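Local coordinates for 70 KDA protein (Xanthomonas sp., PDB 4B2N), which cleaves rubber oxidatively as a processive oxygenase that carries two covalently bound haem c groups, at residues A[103-108]-A[333-338]; A[137-142]-A[540-545]; A[514-519]-A[639-644]; A[600-605]-A[611-616]. One frame throughout, in Å; residues are numbered along the deposited sequence.

Contact 1: A[103-108]-A[333-338]. With HEC (heme c), chain C.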
# COMPACT_ATOMS: atom_id res chain seq x y z
N GLU A 103 8.02 9.04 11.35
CA GLU A 103 8.28 8.57 12.69
C GLU A 103 7.51 9.42 13.71
O GLU A 103 7.07 8.90 14.76
CB GLU A 103 9.79 8.64 12.99
CG GLU A 103 10.59 7.47 12.39
CD GLU A 103 12.06 7.61 12.69
OE1 GLU A 103 12.41 8.35 13.67
OE2 GLU A 103 12.88 6.98 11.93
N GLU A 104 7.39 10.73 13.44
CA GLU A 104 6.86 11.61 14.46
C GLU A 104 5.67 12.49 14.16
O GLU A 104 5.22 13.26 15.06
CB GLU A 104 7.89 12.49 15.16
CG GLU A 104 9.11 12.95 14.47
CD GLU A 104 9.97 13.85 15.38
OE1 GLU A 104 9.66 15.05 15.56
OE2 GLU A 104 10.96 13.31 15.86
N ARG A 105 5.15 12.42 12.94
CA ARG A 105 4.02 13.35 12.66
C ARG A 105 2.71 12.59 12.73
O ARG A 105 2.57 11.54 12.11
CB ARG A 105 4.24 14.01 11.27
CG ARG A 105 5.28 15.11 11.40
CD ARG A 105 4.59 16.39 11.93
NE ARG A 105 3.78 17.03 10.87
CZ ARG A 105 2.48 17.28 10.93
NH1 ARG A 105 1.77 16.95 12.01
NH2 ARG A 105 1.86 17.89 9.91
N GLN A 106 1.72 13.13 13.45
CA GLN A 106 0.39 12.52 13.42
C GLN A 106 -0.43 13.03 12.22
O GLN A 106 -1.05 14.09 12.25
CB GLN A 106 -0.37 12.77 14.71
CG GLN A 106 -1.63 11.87 14.76
CD GLN A 106 -2.02 11.57 16.17
OE1 GLN A 106 -2.09 10.39 16.61
NE2 GLN A 106 -2.23 12.62 16.93
N PHE A 107 -0.38 12.29 11.14
CA PHE A 107 -1.11 12.59 9.93
C PHE A 107 -2.48 11.92 9.97
O PHE A 107 -3.51 12.58 9.79
CB PHE A 107 -0.35 11.99 8.74
CG PHE A 107 0.94 12.71 8.46
CD1 PHE A 107 0.94 14.11 8.20
CD2 PHE A 107 2.14 12.02 8.47
CE1 PHE A 107 2.13 14.82 7.97
CE2 PHE A 107 3.35 12.72 8.20
CZ PHE A 107 3.32 14.11 7.97
N PHE A 108 -2.44 10.61 10.20
CA PHE A 108 -3.62 9.70 10.17
C PHE A 108 -4.54 10.03 11.33
O PHE A 108 -4.10 10.40 12.43
CB PHE A 108 -3.09 8.26 10.21
CG PHE A 108 -4.14 7.17 10.20
CD1 PHE A 108 -4.87 6.84 11.38
CD2 PHE A 108 -4.40 6.45 9.07
CE1 PHE A 108 -5.87 5.83 11.39
CE2 PHE A 108 -5.35 5.41 9.09
CZ PHE A 108 -6.06 5.10 10.24
N GLU A 333 1.10 19.14 1.72
CA GLU A 333 1.83 18.79 0.48
C GLU A 333 3.38 18.81 0.58
O GLU A 333 4.01 17.85 0.12
CB GLU A 333 1.35 19.65 -0.72
CG GLU A 333 1.90 19.11 -2.05
CD GLU A 333 1.20 19.79 -3.24
OE1 GLU A 333 -0.05 19.64 -3.35
OE2 GLU A 333 1.90 20.53 -4.01
N ASP A 334 4.00 19.87 1.12
CA ASP A 334 5.47 19.91 1.27
C ASP A 334 5.95 18.68 2.08
O ASP A 334 6.94 18.02 1.72
CB ASP A 334 6.00 21.20 1.96
CG ASP A 334 5.72 22.49 1.18
OD1 ASP A 334 5.25 22.44 0.04
OD2 ASP A 334 6.04 23.58 1.73
N GLU A 335 5.25 18.37 3.19
CA GLU A 335 5.64 17.23 4.03
C GLU A 335 5.58 15.91 3.27
O GLU A 335 6.45 15.01 3.40
CB GLU A 335 4.76 17.19 5.27
CG GLU A 335 5.21 18.28 6.23
CD GLU A 335 4.28 18.39 7.45
OE1 GLU A 335 3.07 18.63 7.28
OE2 GLU A 335 4.79 18.29 8.58
N PHE A 336 4.59 15.85 2.39
CA PHE A 336 4.44 14.62 1.59
C PHE A 336 5.39 14.45 0.43
O PHE A 336 5.80 13.34 0.07
CB PHE A 336 2.99 14.42 1.27
CG PHE A 336 2.26 13.74 2.41
CD1 PHE A 336 1.88 14.47 3.57
CD2 PHE A 336 1.93 12.38 2.31
CE1 PHE A 336 1.24 13.80 4.65
CE2 PHE A 336 1.28 11.73 3.38
CZ PHE A 336 0.96 12.41 4.54
N GLU A 337 5.79 15.56 -0.17
CA GLU A 337 6.90 15.52 -1.16
C GLU A 337 8.20 14.99 -0.43
O GLU A 337 8.93 14.22 -0.96
CB GLU A 337 7.15 16.98 -1.66
CG GLU A 337 6.04 17.49 -2.56
CD GLU A 337 6.02 16.84 -3.95
OE1 GLU A 337 6.81 15.92 -4.30
OE2 GLU A 337 5.19 17.31 -4.77
N ASP A 338 8.43 15.38 0.81
CA ASP A 338 9.58 14.87 1.57
C ASP A 338 9.39 13.38 1.91
O ASP A 338 10.31 12.58 1.74
CB ASP A 338 9.73 15.67 2.89
CG ASP A 338 10.31 17.09 2.70
OD1 ASP A 338 10.93 17.38 1.66
OD2 ASP A 338 10.14 17.94 3.65
FE HEC C . -0.56 3.46 1.85
CHA HEC C . -0.64 2.48 -1.50
CHB HEC C . 1.82 5.93 1.07
CHC HEC C . -0.93 4.97 5.01
CHD HEC C . -2.34 0.76 2.76
NA HEC C . 0.33 4.09 0.24
C1A HEC C . 0.32 3.47 -1.05
C2A HEC C . 1.33 3.99 -1.95
C3A HEC C . 2.06 4.99 -1.25
C4A HEC C . 1.44 5.01 0.08
CMA HEC C . 3.25 5.79 -1.75
CAA HEC C . 1.64 3.58 -3.42
CBA HEC C . 2.46 2.29 -3.33
CGA HEC C . 2.69 1.66 -4.69
O1A HEC C . 1.74 1.53 -5.55
O2A HEC C . 3.83 1.22 -4.85
NB HEC C . 0.19 5.13 2.75
C1B HEC C . 1.18 5.94 2.36
C2B HEC C . 1.53 7.01 3.29
C3B HEC C . 0.73 6.75 4.42
C4B HEC C . -0.01 5.55 4.03
CMB HEC C . 2.53 8.05 2.96
CAB HEC C . 0.57 7.52 5.70
CBB HEC C . 0.06 8.84 5.54
NC HEC C . -1.40 3.03 3.59
C1C HEC C . -1.54 3.68 4.80
C2C HEC C . -2.27 2.88 5.82
C3C HEC C . -2.69 1.66 5.11
C4C HEC C . -2.16 1.80 3.76
CMC HEC C . -2.53 3.37 7.25
CAC HEC C . -3.50 0.51 5.62
CBC HEC C . -4.60 0.80 6.45
ND HEC C . -1.36 1.91 0.79
C1D HEC C . -2.06 0.92 1.34
C2D HEC C . -2.50 -0.06 0.40
C3D HEC C . -2.01 0.45 -0.84
C4D HEC C . -1.34 1.70 -0.49
CMD HEC C . -3.26 -1.32 0.58
CAD HEC C . -2.31 -0.15 -2.17
CBD HEC C . -3.77 0.42 -2.38
CGD HEC C . -4.36 -0.16 -3.64
O1D HEC C . -5.21 -1.08 -3.58
O2D HEC C . -3.87 0.28 -4.74
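Arg105 and Glu335 form a side-on, bidentate salt bridge at the rim of the first haem c pocket of this dihaem cytochrome. Arg105 NE donates to Glu335 OE2 at 2.8 Å, with an N-H...O angle of 160°. Arg105 NH2 donates to Glu335 OE1 at 3.0 Å in a nearly straight bond. Both carboxylate oxygens are met on their syn side, somewhat out of the carboxylate plane though within the guanidinium plane, and the two planes lie 23° apart. The Arg105 chain bends at chi2 and chi3, which folds the guanidinium back so that one of its faces lies against Phe107 CE1. Arg105 CB lies on one face of the Phe107 ring. The opposite face receives the edge of Phe336, an edge-to-face pair with ring centroids 4.8 Å apart. Phe336 thus lies between Phe107 and the haem, its edge also meeting the haem carbon CBB.

Further out, Asp179 makes a second salt bridge to Arg105 NH2, and Lys177 O accepts from Arg105 NH1. These partners probably hold the guanidinium in place. The contact joins the end of helix 88-104 to helix 333-345. On the haem side, Phe108 CE2 sits 3.9 Å from CMC of the haem, and Phe336 CE2 lies 3.8 Å from CBB.

Contact 2: A[137-142]-A[540-545]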
# COMPACT_ATOMS: atom_id res chain seq x y z
N VAL A 137 0.15 -5.80 22.66
CA VAL A 137 -0.35 -4.86 21.67
C VAL A 137 0.12 -5.25 20.27
O VAL A 137 -0.71 -5.30 19.36
CB VAL A 137 0.01 -3.40 21.95
CG1 VAL A 137 -0.43 -2.48 20.79
CG2 VAL A 137 -0.61 -2.98 23.26
N SER A 138 1.41 -5.50 20.12
CA SER A 138 2.04 -5.91 18.83
C SER A 138 1.41 -7.17 18.35
O SER A 138 1.07 -7.28 17.18
CB SER A 138 3.55 -6.15 19.03
OG SER A 138 4.21 -4.87 18.82
N LYS A 139 1.29 -8.14 19.24
CA LYS A 139 0.74 -9.44 18.83
C LYS A 139 -0.71 -9.32 18.33
O LYS A 139 -1.04 -9.78 17.25
CB LYS A 139 0.79 -10.44 19.99
CG LYS A 139 2.14 -11.09 20.21
CD LYS A 139 2.08 -11.78 21.59
CE LYS A 139 3.31 -12.53 21.89
NZ LYS A 139 2.93 -13.34 23.08
N ARG A 140 -1.56 -8.64 19.13
CA ARG A 140 -2.99 -8.55 18.84
C ARG A 140 -3.23 -7.83 17.53
O ARG A 140 -4.05 -8.23 16.69
CB ARG A 140 -3.71 -7.76 19.95
CG ARG A 140 -5.25 -7.74 19.76
CD ARG A 140 -5.81 -7.08 20.99
NE ARG A 140 -7.24 -6.86 20.88
CZ ARG A 140 -8.15 -7.74 21.29
NH1 ARG A 140 -7.73 -8.91 21.82
NH2 ARG A 140 -9.45 -7.47 21.18
N TYR A 141 -2.48 -6.76 17.30
CA TYR A 141 -2.85 -5.90 16.19
C TYR A 141 -2.01 -6.19 14.95
O TYR A 141 -2.23 -5.54 13.91
CB TYR A 141 -2.74 -4.43 16.59
CG TYR A 141 -3.71 -4.06 17.69
CD1 TYR A 141 -5.10 -4.32 17.55
CD2 TYR A 141 -3.26 -3.47 18.86
CE1 TYR A 141 -5.99 -4.04 18.61
CE2 TYR A 141 -4.15 -3.16 19.88
CZ TYR A 141 -5.49 -3.40 19.75
OH TYR A 141 -6.29 -3.08 20.84
N GLY A 142 -1.07 -7.11 15.06
CA GLY A 142 -0.17 -7.46 13.97
C GLY A 142 0.82 -6.35 13.65
O GLY A 142 1.14 -6.11 12.47
N PRO A 540 2.51 -19.71 11.25
CA PRO A 540 2.80 -20.08 12.63
C PRO A 540 2.45 -18.90 13.51
O PRO A 540 2.71 -17.75 13.14
CB PRO A 540 4.33 -20.30 12.61
CG PRO A 540 4.64 -20.67 11.20
CD PRO A 540 3.70 -19.82 10.40
N TYR A 541 1.86 -19.20 14.67
CA TYR A 541 1.58 -18.14 15.64
C TYR A 541 2.61 -18.12 16.77
O TYR A 541 3.29 -19.09 17.06
CB TYR A 541 0.24 -18.42 16.30
CG TYR A 541 -0.94 -18.54 15.36
CD1 TYR A 541 -0.91 -17.97 14.05
CD2 TYR A 541 -2.11 -19.18 15.78
CE1 TYR A 541 -1.99 -18.12 13.19
CE2 TYR A 541 -3.23 -19.25 14.97
CZ TYR A 541 -3.20 -18.72 13.70
OH TYR A 541 -4.36 -18.85 12.90
N THR A 542 2.65 -16.99 17.43
CA THR A 542 3.26 -16.74 18.69
C THR A 542 2.40 -17.38 19.81
O THR A 542 1.25 -17.71 19.54
CB THR A 542 3.09 -15.21 18.74
OG1 THR A 542 4.31 -14.59 18.33
CG2 THR A 542 2.56 -14.72 19.99
N ALA A 543 2.92 -17.53 21.05
CA ALA A 543 2.12 -17.94 22.21
C ALA A 543 1.20 -16.78 22.61
O ALA A 543 1.51 -15.65 22.31
CB ALA A 543 3.03 -18.27 23.39
N ALA A 544 0.08 -17.07 23.26
CA ALA A 544 -0.80 -16.07 23.79
C ALA A 544 -0.02 -15.33 24.89
O ALA A 544 1.02 -15.80 25.38
CB ALA A 544 -2.06 -16.76 24.37
N GLY A 545 -0.46 -14.14 25.27
CA GLY A 545 0.23 -13.44 26.33
C GLY A 545 -0.43 -13.76 27.68
O GLY A 545 -1.31 -14.61 27.78
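Lys139 NZ donates to Ala543 O at 2.8 Å. Between the two segments this bond ties the last turn of helix 133-141, which ends in a Schellman motif at Gly142, to the irregular loop 540-545. The ammonium group approaches the carbonyl with a C=O...N angle of 146°, tilted 34° from the carbonyl plane. The lysine reaches the loop because its chain is extended beyond CG, with chi2, chi3 and chi4 all near 180°. The modelled closeness of the Thr542 methyl to the lysine chain is doubtful. Thr542 and Lys139 have the nearest CA atoms of the two segments, 7.7 Å apart.

Glu135, one turn earlier, forms a long, weak ion pair with the same ammonium group. The contact is small and lies at the surface, away from both haem groups. Arg140 adds a second tie, through NH1 to Asn550 OD1 farther along the same loop, while its NE forms a salt bridge to Asp224. Thr542 pairs through its backbone with Gly552, and Tyr541 OH bonds to Met627 O. Helix end and loop are thus joined across almost 400 residues of sequence. Past the bonded carbonyl, the loop stays close to the lysine tip, with Ala544 O 3.9 Å from Lys139 NZ.

Contact 3: A[514-519]-A[639-644]. With HEC (heme c), chain D.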
# COMPACT_ATOMS: atom_id res chain seq x y z
N PRO A 514 2.87 -12.57 2.07
CA PRO A 514 2.30 -13.26 0.90
C PRO A 514 2.10 -12.33 -0.33
O PRO A 514 2.29 -11.09 -0.25
CB PRO A 514 0.94 -13.71 1.43
CG PRO A 514 0.53 -12.65 2.47
CD PRO A 514 1.83 -12.24 3.09
N TYR A 515 1.81 -12.95 -1.48
CA TYR A 515 1.90 -12.26 -2.76
C TYR A 515 0.52 -11.94 -3.41
O TYR A 515 -0.52 -12.53 -3.03
CB TYR A 515 2.77 -13.11 -3.73
CG TYR A 515 4.16 -13.29 -3.15
CD1 TYR A 515 5.04 -12.21 -3.10
CD2 TYR A 515 4.55 -14.51 -2.59
CE1 TYR A 515 6.31 -12.37 -2.54
CE2 TYR A 515 5.82 -14.70 -2.04
CZ TYR A 515 6.70 -13.59 -2.03
OH TYR A 515 7.93 -13.64 -1.47
N PHE A 516 0.56 -11.13 -4.48
CA PHE A 516 -0.57 -10.58 -5.18
C PHE A 516 -1.21 -9.47 -4.37
O PHE A 516 -0.98 -9.34 -3.17
CB PHE A 516 -1.63 -11.63 -5.60
CG PHE A 516 -1.08 -12.68 -6.50
CD1 PHE A 516 0.05 -12.44 -7.27
CD2 PHE A 516 -1.72 -13.91 -6.61
CE1 PHE A 516 0.58 -13.41 -8.13
CE2 PHE A 516 -1.23 -14.91 -7.46
CZ PHE A 516 -0.08 -14.64 -8.22
N HIS A 517 -2.04 -8.70 -5.05
CA HIS A 517 -2.58 -7.46 -4.46
C HIS A 517 -3.44 -7.72 -3.25
O HIS A 517 -3.70 -6.80 -2.53
CB HIS A 517 -3.32 -6.66 -5.51
CG HIS A 517 -4.57 -7.33 -6.00
ND1 HIS A 517 -4.58 -8.26 -7.05
CD2 HIS A 517 -5.87 -7.18 -5.60
CE1 HIS A 517 -5.87 -8.64 -7.26
NE2 HIS A 517 -6.65 -7.98 -6.37
N ASN A 518 -3.92 -8.96 -3.06
CA ASN A 518 -4.73 -9.28 -1.88
C ASN A 518 -3.99 -10.14 -0.81
O ASN A 518 -4.62 -10.67 0.12
CB ASN A 518 -6.05 -9.97 -2.29
CG ASN A 518 -5.81 -11.28 -3.09
OD1 ASN A 518 -4.66 -11.65 -3.31
ND2 ASN A 518 -6.87 -11.86 -3.64
N GLY A 519 -2.67 -10.30 -0.97
CA GLY A 519 -1.81 -11.10 -0.11
C GLY A 519 -2.33 -12.51 0.04
O GLY A 519 -2.31 -13.09 1.13
N GLY A 639 -6.48 -17.03 -7.30
CA GLY A 639 -6.31 -17.58 -8.69
C GLY A 639 -5.59 -16.58 -9.53
O GLY A 639 -5.35 -15.45 -9.09
N GLY A 640 -5.25 -16.94 -10.77
CA GLY A 640 -4.60 -15.96 -11.63
C GLY A 640 -3.08 -16.08 -11.74
O GLY A 640 -2.45 -16.94 -11.12
N HIS A 641 -2.49 -15.23 -12.59
CA HIS A 641 -1.08 -15.33 -12.86
C HIS A 641 -0.76 -16.81 -13.14
O HIS A 641 0.26 -17.34 -12.71
CB HIS A 641 -0.33 -14.81 -11.62
CG HIS A 641 1.11 -14.47 -11.88
ND1 HIS A 641 2.08 -15.40 -11.95
CD2 HIS A 641 1.73 -13.24 -12.04
CE1 HIS A 641 3.26 -14.77 -12.12
NE2 HIS A 641 3.03 -13.46 -12.17
N ASP A 642 -1.64 -17.45 -13.87
CA ASP A 642 -1.61 -18.90 -14.11
C ASP A 642 -0.73 -19.32 -15.23
O ASP A 642 -0.48 -20.55 -15.39
CB ASP A 642 -3.02 -19.39 -14.46
CG ASP A 642 -3.93 -19.30 -13.32
OD1 ASP A 642 -3.68 -20.02 -12.33
OD2 ASP A 642 -4.93 -18.54 -13.38
N PHE A 643 -0.26 -18.36 -16.03
CA PHE A 643 0.70 -18.66 -17.12
C PHE A 643 2.00 -19.27 -16.61
O PHE A 643 2.74 -19.83 -17.36
CB PHE A 643 1.01 -17.43 -17.93
CG PHE A 643 1.04 -16.15 -17.09
CD1 PHE A 643 2.15 -15.87 -16.26
CD2 PHE A 643 -0.02 -15.28 -17.15
CE1 PHE A 643 2.16 -14.69 -15.46
CE2 PHE A 643 -0.06 -14.11 -16.30
CZ PHE A 643 1.05 -13.81 -15.52
N THR A 644 2.29 -19.14 -15.32
CA THR A 644 3.43 -19.87 -14.75
C THR A 644 3.30 -21.42 -14.71
O THR A 644 4.28 -22.14 -14.47
CB THR A 644 3.72 -19.34 -13.38
OG1 THR A 644 2.56 -19.49 -12.57
CG2 THR A 644 4.04 -17.86 -13.46
FE HEC D . 4.27 -11.92 -12.32
CHA HEC D . 2.61 -10.70 -9.54
CHB HEC D . 6.88 -13.23 -10.28
CHC HEC D . 5.66 -13.57 -14.97
CHD HEC D . 2.47 -9.84 -14.34
NA HEC D . 4.71 -11.85 -10.34
C1A HEC D . 3.83 -11.44 -9.31
C2A HEC D . 4.38 -11.73 -7.99
C3A HEC D . 5.64 -12.46 -8.21
C4A HEC D . 5.77 -12.58 -9.65
CMA HEC D . 6.58 -12.95 -7.13
CAA HEC D . 3.85 -11.27 -6.64
CBA HEC D . 4.43 -9.81 -6.55
CGA HEC D . 3.82 -9.05 -5.37
O1A HEC D . 2.88 -9.62 -4.75
O2A HEC D . 4.25 -7.91 -4.95
NB HEC D . 5.99 -13.20 -12.54
C1B HEC D . 6.92 -13.62 -11.68
C2B HEC D . 7.97 -14.49 -12.24
C3B HEC D . 7.57 -14.60 -13.65
C4B HEC D . 6.37 -13.78 -13.72
CMB HEC D . 9.14 -15.09 -11.49
CAB HEC D . 8.21 -15.41 -14.76
CBB HEC D . 8.12 -16.79 -14.58
NC HEC D . 4.21 -11.66 -14.24
C1C HEC D . 4.72 -12.53 -15.25
C2C HEC D . 4.24 -12.24 -16.60
C3C HEC D . 3.32 -11.15 -16.41
C4C HEC D . 3.26 -10.88 -14.95
CMC HEC D . 4.62 -12.93 -17.90
CAC HEC D . 2.55 -10.50 -17.52
CBC HEC D . 1.78 -11.15 -18.42
ND HEC D . 2.91 -10.51 -12.00
C1D HEC D . 2.21 -9.80 -12.89
C2D HEC D . 1.18 -8.90 -12.39
C3D HEC D . 1.20 -9.16 -10.97
C4D HEC D . 2.26 -10.16 -10.85
CMD HEC D . 0.29 -7.96 -13.16
CAD HEC D . 0.34 -8.51 -9.91
CBD HEC D . -0.81 -9.50 -9.68
CGD HEC D . -1.76 -9.04 -8.60
O1D HEC D . -2.98 -8.95 -8.81
O2D HEC D . -1.24 -8.73 -7.55
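Phe516 and His641 are brought together by their first torsions. Phe516 has CG anti to its carbonyl carbon (chi1 -60°), which carries the ring toward His641. His641 has CG anti to its backbone N (chi1 -163°), which points the imidazole at the haem iron. The two meet in the second haem c site of this cytochrome, where the iron has two histidine ligands. His641 NE2 binds the iron at 2.0 Å, and His394 supplies the other axial nitrogen.

Phe516 CZ packs on His641 CB at 3.4 Å. The two rings meet obliquely, with planes 39° apart. The phenyl edge also faces the porphyrin near CHA. Phe643 CE1 lies over the centre of the imidazole on one face, which probably restricts rotation of the ligand.

Segment 514-519 holds both haem propionates. Phe516 N donates to O1A at 2.8 Å. His517 N makes a weak bond to O2D, while His517 ND1 bonds to O1D at 2.5 Å, a length so short that it is doubtful. One propionate thus appears to be held by the backbone and side chain of a single residue. A type I turn from Phe516 to Gly519 closes with Gly519 N donating to Phe516 O. Thr428 adds a further bond to the haem. Next to His641 in sequence, Asp642 forms a salt bridge with Arg427, and Gly640 N donates weakly to Asp642 OD2 at 3.1 Å.

Contact 4: A[600-605]-A[611-616]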
# COMPACT_ATOMS: atom_id res chain seq x y z
N TRP A 600 -15.86 2.81 6.27
CA TRP A 600 -16.05 3.91 5.31
C TRP A 600 -17.52 4.10 4.95
O TRP A 600 -18.00 5.26 5.01
CB TRP A 600 -15.31 3.70 3.99
CG TRP A 600 -13.81 3.43 4.10
CD1 TRP A 600 -13.13 2.36 3.51
CD2 TRP A 600 -12.78 4.24 4.74
NE1 TRP A 600 -11.78 2.43 3.79
CE2 TRP A 600 -11.50 3.57 4.51
CE3 TRP A 600 -12.78 5.42 5.48
CZ2 TRP A 600 -10.31 4.04 5.03
CZ3 TRP A 600 -11.55 5.94 5.92
CH2 TRP A 600 -10.35 5.25 5.75
N ASP A 601 -18.22 2.99 4.62
CA ASP A 601 -19.67 3.05 4.35
C ASP A 601 -20.47 3.71 5.45
O ASP A 601 -21.36 4.52 5.16
CB ASP A 601 -20.26 1.68 4.07
CG ASP A 601 -19.73 1.09 2.77
OD1 ASP A 601 -19.14 1.81 1.94
OD2 ASP A 601 -19.94 -0.10 2.58
N ASN A 602 -20.19 3.38 6.69
CA ASN A 602 -20.98 3.90 7.79
C ASN A 602 -20.60 5.31 8.11
O ASN A 602 -21.46 6.10 8.49
CB ASN A 602 -20.93 2.96 9.01
CG ASN A 602 -21.61 1.63 8.67
OD1 ASN A 602 -20.96 0.64 8.28
ND2 ASN A 602 -22.91 1.65 8.67
N VAL A 603 -19.32 5.64 7.93
CA VAL A 603 -18.89 7.06 8.09
C VAL A 603 -19.64 7.98 7.09
O VAL A 603 -20.16 9.04 7.44
CB VAL A 603 -17.34 7.16 7.94
CG1 VAL A 603 -16.88 8.62 7.84
CG2 VAL A 603 -16.69 6.52 9.17
N ALA A 604 -19.60 7.60 5.84
CA ALA A 604 -20.39 8.24 4.78
C ALA A 604 -21.88 8.37 5.14
O ALA A 604 -22.42 9.49 5.08
CB ALA A 604 -20.23 7.47 3.49
N ALA A 605 -22.50 7.25 5.56
CA ALA A 605 -23.94 7.25 5.92
C ALA A 605 -24.13 8.26 7.01
O ALA A 605 -25.01 9.14 6.95
CB ALA A 605 -24.34 5.87 6.41
N ALA A 611 -28.96 6.26 7.94
CA ALA A 611 -28.82 5.24 8.94
C ALA A 611 -27.41 4.63 8.82
O ALA A 611 -26.92 4.39 7.74
CB ALA A 611 -29.89 4.15 8.75
N TYR A 612 -26.80 4.36 9.95
CA TYR A 612 -25.45 3.83 9.96
C TYR A 612 -25.35 2.86 11.12
O TYR A 612 -26.09 3.00 12.13
CB TYR A 612 -24.40 4.98 10.12
CG TYR A 612 -24.44 5.63 11.47
CD1 TYR A 612 -25.28 6.71 11.72
CD2 TYR A 612 -23.65 5.15 12.53
CE1 TYR A 612 -25.35 7.29 12.97
CE2 TYR A 612 -23.74 5.70 13.78
CZ TYR A 612 -24.56 6.78 13.99
OH TYR A 612 -24.62 7.31 15.26
N GLN A 613 -24.39 1.94 10.99
CA GLN A 613 -24.11 0.83 11.92
C GLN A 613 -22.70 1.12 12.54
O GLN A 613 -21.73 1.48 11.83
CB GLN A 613 -24.15 -0.47 11.01
CG GLN A 613 -23.78 -1.83 11.62
CD GLN A 613 -23.32 -2.94 10.61
OE1 GLN A 613 -22.76 -4.01 11.01
NE2 GLN A 613 -23.54 -2.70 9.30
N SER A 614 -22.59 1.07 13.85
CA SER A 614 -21.32 1.32 14.49
C SER A 614 -20.47 0.05 14.43
O SER A 614 -21.02 -1.05 14.23
CB SER A 614 -21.60 1.66 15.94
OG SER A 614 -22.16 2.97 15.96
N PRO A 615 -19.15 0.18 14.62
CA PRO A 615 -18.27 -0.97 14.47
C PRO A 615 -18.66 -2.08 15.44
O PRO A 615 -18.98 -1.84 16.63
CB PRO A 615 -16.87 -0.41 14.78
CG PRO A 615 -16.98 1.07 14.46
CD PRO A 615 -18.40 1.44 14.85
N PRO A 616 -18.76 -3.27 14.94
CA PRO A 616 -19.06 -4.43 15.80
C PRO A 616 -17.85 -4.66 16.76
O PRO A 616 -16.72 -4.55 16.30
CB PRO A 616 -19.16 -5.59 14.80
CG PRO A 616 -18.39 -5.13 13.62
CD PRO A 616 -18.57 -3.63 13.53
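Asn602 and Gln613 make the main polar approach between helix 599-607 and the chain that follows it. The loop after this helix folds back along its last turns, so that segment 611-616 runs beside them. The CA atoms of Asn602 and Tyr612 come within 5.0 Å, so backbone and short side chains carry the packing.

Among the polar groups, the side chain of Asn602 lies against the backbone of Gln613. CG of Asn602 has its place anti to the carbonyl carbon (chi1 -65°), which turns the amide toward the loop. Gln613 O is hydrogen-bonded to Tyr597 OH, from the residues just before the helix. Asn602 CB merely packs against that carbonyl, 3.3 Å from Gln613 O.

The apolar part is small. The methyl of Ala605 meets CB of Tyr612 at 3.8 Å. The end of the Tyr612 side chain leads away from segment 600-605; the side chain also touches Gln606, further along the same helix.

Other faces of the two segments join the rest of the fold. Trp600, Val603 and Ala604 pack on helix 253-261, and Trp600 NE1 bonds to Asp250 O. Pro615 rests on Trp242 and on Phe226 of helix 218-226, and Pro616 O bonds to Ser223. The contact is surface packing, away from both haem groups. At its far end Ala605 CB lies 3.3 Å from Ala611 O.

Overall arrangement
Contacts 1 and 3 each belong to a different haem c pocket. Their centres are 32 Å apart, on opposite sides of the chain's centre. Contacts 2 and 4 are surface contacts away from both haems, with centres 28 Å apart. Both nevertheless have neighbours on helix 218-226, which touches segments 137-142 and 611-616. Contact 2 spans from the early to the late part of the chain and crosses both contact 1 and contact 3, which follow one another in series. Contact 4 is local and nested in the loop that contact 3 closes. Each haem pocket thus draws on segments distant in sequence, and contact 2 joins early and late chain at the surface. No two contacts touch.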